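Local coordinates for Zgc:56074 (Danio rerio, PDB 3E9D), which probably hydrolyses fructose 2,6-bisphosphate and fructose 1,6-bisphosphate, lowering the flux through glycolysis and favouring the pentose phosphate pathway, at residues G121-T124 with T130-K133; Y16-L21 with S32-Q37; P175-M180 with I220-F225. One frame throughout, in Å; residues are numbered along the deposited sequence.

Contact 1 (G121-T124 with T130-K133); sequences GGET and TRFK
The carboxylate of Glu123 lies at one edge of the Arg131 guanidinium, the two planes nearly coplanar at 18°, and neither face is used between them. The grip is side-on. Arg131 NE gives the straighter bond, 2.8 Å to Glu123 OE2 at 169°, with the acceptor essentially in the guanidinium plane. Arg131 NH2 reaches Glu123 OE1, also at 2.8 Å, with that oxygen tilted a little out of the plane. Both oxygens offer their syn lone pairs, the textbook geometry of a carboxylate–guanidinium salt bridge. A bend at chi3 of Arg131 (-77°) turns the guanidinium edge toward the loop, while the Glu123 chain runs out extended to meet it. Both groups have further partners: Arg131 NH1 donates to Arg88 O, and Glu123 OE1 accepts a bond from Gly91 N. With an alanine in place of Arg131, the Glu123 carboxylate would probably be left without its charged mate and freer to turn. Glu123 precedes helix 125-146, whose N-cap is Thr124, and Arg131 lies within it, so this bidentate bridge ties the helix to its entry loop beside the histidine phosphatase active site, with Arg131 about 6 Å from the probable proton donor/acceptor Glu89, side chain to side chain.

Contact 2 (Y16-L21 with S32-Q37); sequences YNRDKL and SDTGHQ. With PO4 (phosphate ion), chain C.
Arg18 and Thr34 form a small polar contact at the surface, where the last turn of the short helix 15-18 faces the first turn of helix 33-45. It rests on one pair of groups: Arg18 NH2 comes within 3.0 Å of Thr34 OG1, with the hydroxyl oxygen oblique to the guanidinium plane, while Thr34 CB and CG2 each lie 3.8 Å from the same nitrogen. The arginine chain folds twice, at chi2 (72°) and chi3 (56°), which brings NH2 to the threonine side chain, crossed at about a right angle. Its stronger partner is Glu13, which forms a salt bridge with NH2; Thr34 touches Glu13 too, so Glu13 meets both side chains of the pair. On the residue before Arg18, Asn17 ND2 donates to phosphate O3 at 3.0 Å, nearly straight. That ion, probably from the crystallisation liquor, is also held by Arg10, Arg61, His183 and Gly184, a position consistent with the catalytic pocket. Helix 15-18 ends at Lys20 in a Schellman motif, and Ser32 sits at the N-cap position of helix 33-45, its OG hydrogen-bonded to Glu13 O. Both helices follow strand 2-10 in the chain, and His36, on the second, touches Gln64 and Ile68 of helix 60-71.

Contact 3 (P175-M180 with I220-F225); sequences PVHALM and ISRFIF
His177 and Arg222 meet across the central mixed sheet of the histidine phosphatase α/β fold, reaching over the strand that separates their own. Strand 2-10 runs between them, parallel to 177-182 and antiparallel to 220-230, so the two segments are next-but-one neighbours and their closest CA atoms, those of His177 and Ile224, stand 8.9 Å apart. No backbone bond joins them; Ala178 bonds instead to Ala5 and Thr7 of the intervening strand.

The direct contact is one of flat groups. The imidazole turns its CE1–NE2 edge to a face of the guanidinium, with the planes 87° apart, an edge-on approach at nearly a right angle in which the imidazole's own face takes no part. In both residues CG is anti to the backbone N (chi1 -163° in His177), and a bend at chi3 of Arg222 then swings the guanidinium across the ring edge. His177 NE2 is 3.4 Å from Arg222 NH1, but the angle is too poor for a hydrogen bond.

The polar bonds lie with other partners. His177 NE2 is hydrogen-bonded to Thr7 OG1 on the middle strand, and Arg222 NH2 to Ala167 O, so each group is held from outside the pair. The cationic neighbour would probably disfavour a second proton on the buried imidazole.

Apolar and aromatic neighbours lie close by: Phe51 meets the His177 ring edge-to-face, Leu49 and Phe243 touch Arg222, and Met180, Phe223 and Phe225 pack on helix 184-197. At the crossing itself, His177 CE1 sits 3.6 Å above the guanidinium plane of Arg222, offset toward its rim, and 3.7 Å from Arg222 CZ.

Overall arrangement
The three contacts follow one another along the chain, contact 2 first, then contact 1 and contact 3, and none touches another. Their centres lie 23 to 26 Å apart, yet the nearest atoms of contacts 1 and 3 come within about 4 Å, where helix 125-146 approaches the central sheet. Contact 3 lies across the chain's centre from both others, away from the annotated sites. Contacts 1 and 2 have nearest atoms about 14 Å apart. Contact 1 lies beside the catalytic pocket, the side chain of Arg131 about 7 Å from that of His183; contact 2 reaches it through Asn17, while the Arg18 side chain stays about 10 Å from that of His11, the residue phosphorylated during catalysis.

Contact 1 (G121-T124 with T130-K133)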
ATOM      1  N   GLY A 121      -4.576 -24.139   2.696  1.00 18.79           N
ATOM      2  CA  GLY A 121      -5.222 -23.051   3.414  1.00 19.04           C
ATOM      3  C   GLY A 121      -4.793 -21.650   3.013  1.00 19.50           C
ATOM      4  O   GLY A 121      -5.317 -20.686   3.546  1.00 20.14           O
ATOM      5  N   GLY A 122      -3.836 -21.519   2.100  1.00 19.50           N
ATOM      6  CA  GLY A 122      -3.275 -20.209   1.781  1.00 19.64           C
ATOM      7  C   GLY A 122      -4.005 -19.588   0.602  1.00 19.93           C
ATOM      8  O   GLY A 122      -4.864 -20.223   0.004  1.00 19.22           O
ATOM      9  N   GLU A 123      -3.666 -18.343   0.289  1.00 20.07           N
ATOM     10  CA  GLU A 123      -4.231 -17.627  -0.848  1.00 21.06           C
ATOM     11  C   GLU A 123      -3.260 -17.663  -2.016  1.00 20.35           C
ATOM     12  O   GLU A 123      -2.059 -17.490  -1.828  1.00 21.12           O
ATOM     13  CB  GLU A 123      -4.428 -16.160  -0.504  1.00 21.44           C
ATOM     14  CG  GLU A 123      -5.770 -15.777   0.053  1.00 25.56           C
ATOM     15  CD  GLU A 123      -5.859 -14.257   0.266  1.00 27.68           C
ATOM     16  OE1 GLU A 123      -5.023 -13.696   1.017  1.00 24.48           O
ATOM     17  OE2 GLU A 123      -6.770 -13.640  -0.332  1.00 30.55           O
ATOM     18  N   THR A 124      -3.771 -17.843  -3.221  1.00 19.83           N
ATOM     19  CA  THR A 124      -2.911 -17.732  -4.405  1.00 20.15           C
ATOM     20  C   THR A 124      -2.636 -16.249  -4.712  1.00 20.06           C
ATOM     21  O   THR A 124      -3.302 -15.349  -4.168  1.00 18.92           O
ATOM     22  CB  THR A 124      -3.546 -18.362  -5.634  1.00 20.12           C
ATOM     23  OG1 THR A 124      -4.692 -17.583  -5.998  1.00 21.16           O
ATOM     24  CG2 THR A 124      -3.972 -19.841  -5.349  1.00 19.43           C
ATOM     25  N   THR A 130      -7.061 -10.081  -6.866  1.00 18.74           N
ATOM     26  CA  THR A 130      -8.498  -9.833  -6.904  1.00 19.29           C
ATOM     27  C   THR A 130      -8.967  -8.958  -5.729  1.00 18.43           C
ATOM     28  O   THR A 130      -9.771  -8.049  -5.924  1.00 18.17           O
ATOM     29  CB  THR A 130      -9.278 -11.166  -6.964  1.00 19.48           C
ATOM     30  OG1 THR A 130      -8.947 -11.819  -8.201  1.00 22.80           O
ATOM     31  CG2 THR A 130     -10.787 -10.953  -6.876  1.00 19.05           C
ATOM     32  N   ARG A 131      -8.446  -9.214  -4.526  1.00 17.44           N
ATOM     33  CA  ARG A 131      -8.761  -8.365  -3.363  1.00 17.30           C
ATOM     34  C   ARG A 131      -8.346  -6.902  -3.559  1.00 16.85           C
ATOM     35  O   ARG A 131      -9.114  -5.977  -3.248  1.00 16.49           O
ATOM     36  CB  ARG A 131      -8.127  -8.922  -2.079  1.00 17.31           C
ATOM     37  CG  ARG A 131      -8.801 -10.205  -1.578  1.00 17.29           C
ATOM     38  CD  ARG A 131      -8.493 -10.435  -0.104  1.00 17.74           C
ATOM     39  NE  ARG A 131      -7.142 -10.959   0.175  1.00 17.03           N
ATOM     40  CZ  ARG A 131      -6.169 -10.269   0.769  1.00 17.34           C
ATOM     41  NH1 ARG A 131      -6.347  -8.995   1.121  1.00 16.73           N
ATOM     42  NH2 ARG A 131      -5.016 -10.860   1.040  1.00 18.25           N
ATOM     43  N   PHE A 132      -7.135  -6.695  -4.075  1.00 16.63           N
ATOM     44  CA  PHE A 132      -6.674  -5.342  -4.393  1.00 16.82           C
ATOM     45  C   PHE A 132      -7.550  -4.675  -5.463  1.00 16.81           C
ATOM     46  O   PHE A 132      -7.896  -3.497  -5.326  1.00 16.54           O
ATOM     47  CB  PHE A 132      -5.201  -5.309  -4.804  1.00 15.96           C
ATOM     48  CG  PHE A 132      -4.686  -3.913  -5.091  1.00 16.33           C
ATOM     49  CD1 PHE A 132      -4.667  -2.947  -4.085  1.00 15.67           C
ATOM     50  CD2 PHE A 132      -4.228  -3.570  -6.359  1.00 17.81           C
ATOM     51  CE1 PHE A 132      -4.202  -1.655  -4.329  1.00 16.61           C
ATOM     52  CE2 PHE A 132      -3.734  -2.287  -6.624  1.00 17.91           C
ATOM     53  CZ  PHE A 132      -3.720  -1.324  -5.609  1.00 17.58           C
ATOM     54  N   LYS A 133      -7.918  -5.429  -6.499  1.00 17.63           N
ATOM     55  CA  LYS A 133      -8.826  -4.923  -7.550  1.00 18.63           C
ATOM     56  C   LYS A 133     -10.169  -4.488  -6.962  1.00 18.77           C
ATOM     57  O   LYS A 133     -10.722  -3.453  -7.355  1.00 19.21           O
ATOM     58  CB  LYS A 133      -9.071  -5.969  -8.643  1.00 18.96           C
ATOM     59  CG  LYS A 133      -7.887  -6.224  -9.591  1.00 20.97           C
ATOM     60  CD  LYS A 133      -8.301  -7.232 -10.670  1.00 23.47           C
ATOM     61  CE  LYS A 133      -7.114  -7.964 -11.268  1.00 27.65           C
ATOM     62  NZ  LYS A 133      -7.564  -9.228 -11.979  1.00 28.08           N
TER

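Contact 2 (Y16-L21 with S32-Q37)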
ATOM      1  N   TYR A  16       7.378 -11.325  14.990  1.00 20.62           N
ATOM      2  CA  TYR A  16       7.361 -12.322  13.906  1.00 21.47           C
ATOM      3  C   TYR A  16       8.256 -11.903  12.737  1.00 21.05           C
ATOM      4  O   TYR A  16       9.020 -12.730  12.225  1.00 20.77           O
ATOM      5  CB  TYR A  16       5.928 -12.613  13.414  1.00 21.63           C
ATOM      6  CG  TYR A  16       5.211 -13.721  14.168  1.00 25.63           C
ATOM      7  CD1 TYR A  16       5.316 -13.838  15.554  1.00 29.51           C
ATOM      8  CD2 TYR A  16       4.405 -14.637  13.496  1.00 29.90           C
ATOM      9  CE1 TYR A  16       4.647 -14.854  16.249  1.00 32.13           C
ATOM     10  CE2 TYR A  16       3.731 -15.660  14.180  1.00 31.87           C
ATOM     11  CZ  TYR A  16       3.857 -15.759  15.550  1.00 33.54           C
ATOM     12  OH  TYR A  16       3.186 -16.756  16.227  1.00 36.13           O
ATOM     13  N   ASN A  17       8.162 -10.630  12.330  1.00 20.94           N
ATOM     14  CA  ASN A  17       9.033 -10.076  11.288  1.00 21.67           C
ATOM     15  C   ASN A  17      10.502 -10.257  11.673  1.00 22.76           C
ATOM     16  O   ASN A  17      11.304 -10.759  10.880  1.00 22.93           O
ATOM     17  CB  ASN A  17       8.762  -8.586  11.048  1.00 21.27           C
ATOM     18  CG  ASN A  17       7.415  -8.309  10.386  1.00 21.58           C
ATOM     19  OD1 ASN A  17       6.844  -7.239  10.583  1.00 19.61           O
ATOM     20  ND2 ASN A  17       6.894  -9.268   9.618  1.00 20.20           N
ATOM     21  N   ARG A  18      10.843  -9.859  12.898  1.00 23.43           N
ATOM     22  CA  ARG A  18      12.207  -9.968  13.383  1.00 25.08           C
ATOM     23  C   ARG A  18      12.717 -11.426  13.357  1.00 25.45           C
ATOM     24  O   ARG A  18      13.853 -11.679  12.973  1.00 25.30           O
ATOM     25  CB  ARG A  18      12.317  -9.374  14.795  1.00 25.03           C
ATOM     26  CG  ARG A  18      13.641  -9.662  15.524  1.00 28.71           C
ATOM     27  CD  ARG A  18      14.808  -8.873  14.952  1.00 33.86           C
ATOM     28  NE  ARG A  18      14.542  -7.429  14.950  1.00 39.70           N
ATOM     29  CZ  ARG A  18      14.745  -6.611  15.990  1.00 41.67           C
ATOM     30  NH1 ARG A  18      15.216  -7.084  17.156  1.00 41.39           N
ATOM     31  NH2 ARG A  18      14.460  -5.316  15.870  1.00 39.76           N
ATOM     32  N   ASP A  19      11.873 -12.370  13.766  1.00 25.77           N
ATOM     33  CA  ASP A  19      12.286 -13.776  13.835  1.00 26.38           C
ATOM     34  C   ASP A  19      12.126 -14.493  12.500  1.00 25.81           C
ATOM     35  O   ASP A  19      12.378 -15.685  12.404  1.00 26.85           O
ATOM     36  CB  ASP A  19      11.516 -14.504  14.936  1.00 26.75           C
ATOM     37  CG  ASP A  19      11.765 -13.908  16.311  1.00 28.40           C
ATOM     38  OD1 ASP A  19      12.836 -13.301  16.518  1.00 31.45           O
ATOM     39  OD2 ASP A  19      10.880 -14.035  17.184  1.00 31.92           O
ATOM     40  N   LYS A  20      11.721 -13.749  11.475  1.00 25.56           N
ATOM     41  CA  LYS A  20      11.504 -14.256  10.115  1.00 25.80           C
ATOM     42  C   LYS A  20      10.509 -15.420  10.073  1.00 25.62           C
ATOM     43  O   LYS A  20      10.724 -16.435   9.392  1.00 25.17           O
ATOM     44  CB  LYS A  20      12.831 -14.592   9.427  1.00 25.66           C
ATOM     45  CG  LYS A  20      13.796 -13.419   9.384  1.00 26.88           C
ATOM     46  CD  LYS A  20      15.087 -13.804   8.695  1.00 32.44           C
ATOM     47  CE  LYS A  20      16.100 -12.638   8.694  1.00 35.67           C
ATOM     48  NZ  LYS A  20      15.600 -11.483   7.871  1.00 36.58           N
ATOM     49  N   LEU A  21       9.416 -15.249  10.815  1.00 25.58           N
ATOM     50  CA  LEU A  21       8.272 -16.162  10.770  1.00 25.88           C
ATOM     51  C   LEU A  21       7.189 -15.584   9.861  1.00 26.19           C
ATOM     52  O   LEU A  21       6.974 -14.385   9.860  1.00 26.09           O
ATOM     53  CB  LEU A  21       7.706 -16.366  12.169  1.00 25.58           C
ATOM     54  CG  LEU A  21       8.696 -16.789  13.258  1.00 25.87           C
ATOM     55  CD1 LEU A  21       7.976 -16.921  14.593  1.00 24.28           C
ATOM     56  CD2 LEU A  21       9.348 -18.100  12.861  1.00 25.61           C
ATOM     57  N   SER A  32       6.207  -4.590  17.671  1.00 17.56           N
ATOM     58  CA  SER A  32       7.267  -4.691  18.661  1.00 17.63           C
ATOM     59  C   SER A  32       7.704  -3.272  19.025  1.00 17.20           C
ATOM     60  O   SER A  32       7.221  -2.285  18.438  1.00 17.02           O
ATOM     61  CB  SER A  32       8.446  -5.455  18.077  1.00 17.12           C
ATOM     62  OG  SER A  32       9.068  -4.683  17.067  1.00 18.70           O
ATOM     63  N   ASP A  33       8.605  -3.164  19.993  1.00 17.25           N
ATOM     64  CA  ASP A  33       9.200  -1.860  20.317  1.00 16.94           C
ATOM     65  C   ASP A  33       9.818  -1.200  19.090  1.00 16.79           C
ATOM     66  O   ASP A  33       9.637   0.006  18.863  1.00 16.07           O
ATOM     67  CB  ASP A  33      10.254  -1.949  21.416  1.00 16.17           C
ATOM     68  CG  ASP A  33      10.690  -0.553  21.893  1.00 17.99           C
ATOM     69  OD1 ASP A  33       9.797   0.215  22.330  1.00 19.28           O
ATOM     70  OD2 ASP A  33      11.889  -0.197  21.793  1.00 15.78           O
ATOM     71  N   THR A  34      10.536  -1.988  18.293  1.00 16.79           N
ATOM     72  CA  THR A  34      11.097  -1.489  17.035  1.00 16.13           C
ATOM     73  C   THR A  34      10.002  -0.928  16.107  1.00 16.32           C
ATOM     74  O   THR A  34      10.162   0.156  15.540  1.00 15.38           O
ATOM     75  CB  THR A  34      11.870  -2.597  16.321  1.00 16.36           C
ATOM     76  OG1 THR A  34      12.882  -3.088  17.199  1.00 17.94           O
ATOM     77  CG2 THR A  34      12.521  -2.098  15.041  1.00 15.57           C
ATOM     78  N   GLY A  35       8.894  -1.659  15.981  1.00 16.22           N
ATOM     79  CA  GLY A  35       7.774  -1.254  15.126  1.00 17.18           C
ATOM     80  C   GLY A  35       7.168   0.078  15.525  1.00 17.01           C
ATOM     81  O   GLY A  35       6.819   0.882  14.668  1.00 16.78           O
ATOM     82  N   HIS A  36       7.012   0.285  16.834  1.00 17.63           N
ATOM     83  CA  HIS A  36       6.528   1.542  17.379  1.00 17.86           C
ATOM     84  C   HIS A  36       7.439   2.683  16.959  1.00 17.75           C
ATOM     85  O   HIS A  36       6.964   3.750  16.586  1.00 17.57           O
ATOM     86  CB  HIS A  36       6.465   1.473  18.908  1.00 18.02           C
ATOM     87  CG  HIS A  36       5.213   0.840  19.419  1.00 18.82           C
ATOM     88  ND1 HIS A  36       4.050   1.554  19.615  1.00 19.62           N
ATOM     89  CD2 HIS A  36       4.927  -0.445  19.734  1.00 18.67           C
ATOM     90  CE1 HIS A  36       3.107   0.743  20.061  1.00 21.23           C
ATOM     91  NE2 HIS A  36       3.614  -0.477  20.145  1.00 20.69           N
ATOM     92  N   GLN A  37       8.746   2.443  17.017  1.00 17.71           N
ATOM     93  CA  GLN A  37       9.728   3.446  16.593  1.00 18.44           C
ATOM     94  C   GLN A  37       9.664   3.725  15.105  1.00 17.86           C
ATOM     95  O   GLN A  37       9.758   4.882  14.681  1.00 17.61           O
ATOM     96  CB  GLN A  37      11.148   2.973  16.918  1.00 18.45           C
ATOM     97  CG  GLN A  37      11.521   3.118  18.337  1.00 21.06           C
ATOM     98  CD  GLN A  37      12.842   2.463  18.627  1.00 23.33           C
ATOM     99  OE1 GLN A  37      13.886   3.067  18.431  1.00 24.30           O
ATOM    100  NE2 GLN A  37      12.807   1.216  19.091  1.00 21.89           N
TER
HETATM  101  P   PO4 C 266       3.420  -8.626   6.906  1.00 27.55           P
HETATM  102  O1  PO4 C 266       2.061  -8.598   7.559  1.00 25.93           O
HETATM  103  O2  PO4 C 266       3.705  -7.379   6.103  1.00 24.64           O
HETATM  104  O3  PO4 C 266       4.505  -8.735   7.952  1.00 28.72           O
HETATM  105  O4  PO4 C 266       3.537  -9.846   6.018  1.00 27.85           O

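Contact 3 (P175-M180 with I220-F225)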
ATOM      1  N   PRO A 175      -4.355  18.113  -3.627  1.00 23.35           N
ATOM      2  CA  PRO A 175      -4.933  18.215  -2.284  1.00 22.64           C
ATOM      3  C   PRO A 175      -5.685  16.960  -1.825  1.00 22.08           C
ATOM      4  O   PRO A 175      -5.723  16.682  -0.623  1.00 22.34           O
ATOM      5  CB  PRO A 175      -5.901  19.413  -2.393  1.00 23.16           C
ATOM      6  CG  PRO A 175      -6.184  19.575  -3.863  1.00 22.60           C
ATOM      7  CD  PRO A 175      -4.939  19.096  -4.568  1.00 23.52           C
ATOM      8  N   VAL A 176      -6.264  16.199  -2.752  1.00 20.97           N
ATOM      9  CA  VAL A 176      -6.964  14.970  -2.377  1.00 19.74           C
ATOM     10  C   VAL A 176      -5.942  13.829  -2.234  1.00 19.07           C
ATOM     11  O   VAL A 176      -5.199  13.518  -3.162  1.00 19.06           O
ATOM     12  CB  VAL A 176      -8.110  14.614  -3.371  1.00 19.58           C
ATOM     13  CG1 VAL A 176      -8.809  13.333  -2.931  1.00 18.31           C
ATOM     14  CG2 VAL A 176      -9.134  15.756  -3.442  1.00 19.59           C
ATOM     15  N   HIS A 177      -5.869  13.234  -1.053  1.00 18.27           N
ATOM     16  CA  HIS A 177      -4.720  12.379  -0.728  1.00 17.16           C
ATOM     17  C   HIS A 177      -5.117  11.304   0.262  1.00 17.66           C
ATOM     18  O   HIS A 177      -5.441  11.607   1.425  1.00 17.05           O
ATOM     19  CB  HIS A 177      -3.585  13.224  -0.141  1.00 17.22           C
ATOM     20  CG  HIS A 177      -2.243  12.546  -0.157  1.00 15.44           C
ATOM     21  ND1 HIS A 177      -1.068  13.243  -0.314  1.00 17.19           N
ATOM     22  CD2 HIS A 177      -1.892  11.242  -0.032  1.00 17.07           C
ATOM     23  CE1 HIS A 177      -0.046  12.401  -0.295  1.00 18.61           C
ATOM     24  NE2 HIS A 177      -0.519  11.178  -0.128  1.00 17.21           N
ATOM     25  N   ALA A 178      -5.107  10.055  -0.209  1.00 17.47           N
ATOM     26  CA  ALA A 178      -5.459   8.907   0.618  1.00 17.29           C
ATOM     27  C   ALA A 178      -4.211   8.240   1.187  1.00 17.71           C
ATOM     28  O   ALA A 178      -3.180   8.166   0.511  1.00 17.32           O
ATOM     29  CB  ALA A 178      -6.270   7.897  -0.192  1.00 17.53           C
ATOM     30  N   LEU A 179      -4.316   7.758   2.428  1.00 17.98           N
ATOM     31  CA  LEU A 179      -3.277   6.928   3.046  1.00 18.24           C
ATOM     32  C   LEU A 179      -3.780   5.502   3.125  1.00 18.65           C
ATOM     33  O   LEU A 179      -4.926   5.270   3.490  1.00 19.11           O
ATOM     34  CB  LEU A 179      -2.950   7.440   4.454  1.00 18.48           C
ATOM     35  CG  LEU A 179      -1.975   6.633   5.325  1.00 18.28           C
ATOM     36  CD1 LEU A 179      -0.577   6.659   4.672  1.00 18.48           C
ATOM     37  CD2 LEU A 179      -1.924   7.246   6.754  1.00 17.49           C
ATOM     38  N   MET A 180      -2.930   4.544   2.768  1.00 19.29           N
ATOM     39  CA  MET A 180      -3.295   3.138   2.808  1.00 19.73           C
ATOM     40  C   MET A 180      -2.215   2.466   3.643  1.00 18.98           C
ATOM     41  O   MET A 180      -1.034   2.615   3.351  1.00 19.14           O
ATOM     42  CB  MET A 180      -3.359   2.561   1.378  1.00 19.79           C
ATOM     43  CG  MET A 180      -3.471   1.026   1.270  1.00 23.55           C
ATOM     44  SD  MET A 180      -3.308   0.445  -0.470  1.00 28.62           S
ATOM     45  CE  MET A 180      -2.457  -1.097  -0.168  1.00 27.89           C
ATOM     46  N   ILE A 220       7.508   3.287   2.218  1.00 17.12           N
ATOM     47  CA  ILE A 220       6.467   4.187   1.738  1.00 16.59           C
ATOM     48  C   ILE A 220       6.502   4.284   0.211  1.00 16.50           C
ATOM     49  O   ILE A 220       7.572   4.544  -0.368  1.00 15.90           O
ATOM     50  CB  ILE A 220       6.627   5.628   2.343  1.00 17.37           C
ATOM     51  CG1 ILE A 220       6.721   5.577   3.880  1.00 17.05           C
ATOM     52  CG2 ILE A 220       5.470   6.508   1.898  1.00 15.65           C
ATOM     53  CD1 ILE A 220       7.059   6.920   4.534  1.00 17.06           C
ATOM     54  N   SER A 221       5.346   4.053  -0.428  1.00 15.61           N
ATOM     55  CA  SER A 221       5.199   4.220  -1.877  1.00 16.25           C
ATOM     56  C   SER A 221       4.124   5.248  -2.198  1.00 16.42           C
ATOM     57  O   SER A 221       3.243   5.509  -1.371  1.00 16.25           O
ATOM     58  CB  SER A 221       4.830   2.882  -2.567  1.00 15.87           C
ATOM     59  OG  SER A 221       5.724   1.848  -2.159  1.00 17.73           O
ATOM     60  N   ARG A 222       4.164   5.802  -3.409  1.00 16.63           N
ATOM     61  CA  ARG A 222       3.195   6.826  -3.798  1.00 17.43           C
ATOM     62  C   ARG A 222       2.832   6.717  -5.271  1.00 17.24           C
ATOM     63  O   ARG A 222       3.730   6.642  -6.118  1.00 16.22           O
ATOM     64  CB  ARG A 222       3.726   8.246  -3.511  1.00 18.20           C
ATOM     65  CG  ARG A 222       2.637   9.364  -3.723  1.00 21.00           C
ATOM     66  CD  ARG A 222       3.151  10.817  -3.595  1.00 26.01           C
ATOM     67  NE  ARG A 222       3.604  11.266  -2.249  1.00 32.78           N
ATOM     68  CZ  ARG A 222       3.188  10.720  -1.135  1.00 31.95           C
ATOM     69  NH1 ARG A 222       2.326   9.744  -1.258  1.00 34.94           N
ATOM     70  NH2 ARG A 222       3.603  11.118   0.071  1.00 28.49           N
ATOM     71  N   PHE A 223       1.523   6.706  -5.548  1.00 16.55           N
ATOM     72  CA  PHE A 223       0.986   6.768  -6.900  1.00 17.63           C
ATOM     73  C   PHE A 223      -0.012   7.923  -6.952  1.00 18.16           C
ATOM     74  O   PHE A 223      -0.663   8.229  -5.950  1.00 18.22           O
ATOM     75  CB  PHE A 223       0.248   5.464  -7.291  1.00 17.18           C
ATOM     76  CG  PHE A 223       1.158   4.271  -7.457  1.00 17.71           C
ATOM     77  CD1 PHE A 223       1.566   3.871  -8.727  1.00 17.36           C
ATOM     78  CD2 PHE A 223       1.602   3.547  -6.345  1.00 17.84           C
ATOM     79  CE1 PHE A 223       2.429   2.771  -8.898  1.00 18.22           C
ATOM     80  CE2 PHE A 223       2.454   2.437  -6.500  1.00 19.23           C
ATOM     81  CZ  PHE A 223       2.867   2.054  -7.794  1.00 16.83           C
ATOM     82  N   ILE A 224      -0.104   8.560  -8.118  1.00 17.57           N
ATOM     83  CA  ILE A 224      -1.138   9.534  -8.393  1.00 17.54           C
ATOM     84  C   ILE A 224      -2.115   8.924  -9.404  1.00 17.82           C
ATOM     85  O   ILE A 224      -1.695   8.438 -10.481  1.00 16.84           O
ATOM     86  CB  ILE A 224      -0.548  10.843  -8.999  1.00 18.13           C
ATOM     87  CG1 ILE A 224       0.710  11.319  -8.236  1.00 18.27           C
ATOM     88  CG2 ILE A 224      -1.637  11.938  -9.069  1.00 18.65           C
ATOM     89  CD1 ILE A 224       0.497  11.538  -6.726  1.00 18.49           C
ATOM     90  N   PHE A 225      -3.404   8.951  -9.060  1.00 17.47           N
ATOM     91  CA  PHE A 225      -4.463   8.398  -9.916  1.00 18.43           C
ATOM     92  C   PHE A 225      -5.291   9.519 -10.525  1.00 19.30           C
ATOM     93  O   PHE A 225      -5.621  10.505  -9.858  1.00 19.03           O
ATOM     94  CB  PHE A 225      -5.421   7.542  -9.087  1.00 18.28           C
ATOM     95  CG  PHE A 225      -4.826   6.259  -8.585  1.00 19.42           C
ATOM     96  CD1 PHE A 225      -5.092   5.060  -9.249  1.00 19.21           C
ATOM     97  CD2 PHE A 225      -4.011   6.240  -7.454  1.00 18.51           C
ATOM     98  CE1 PHE A 225      -4.569   3.848  -8.782  1.00 21.35           C
ATOM     99  CE2 PHE A 225      -3.450   5.035  -6.995  1.00 19.62           C
ATOM    100  CZ  PHE A 225      -3.741   3.838  -7.651  1.00 19.64           C
TER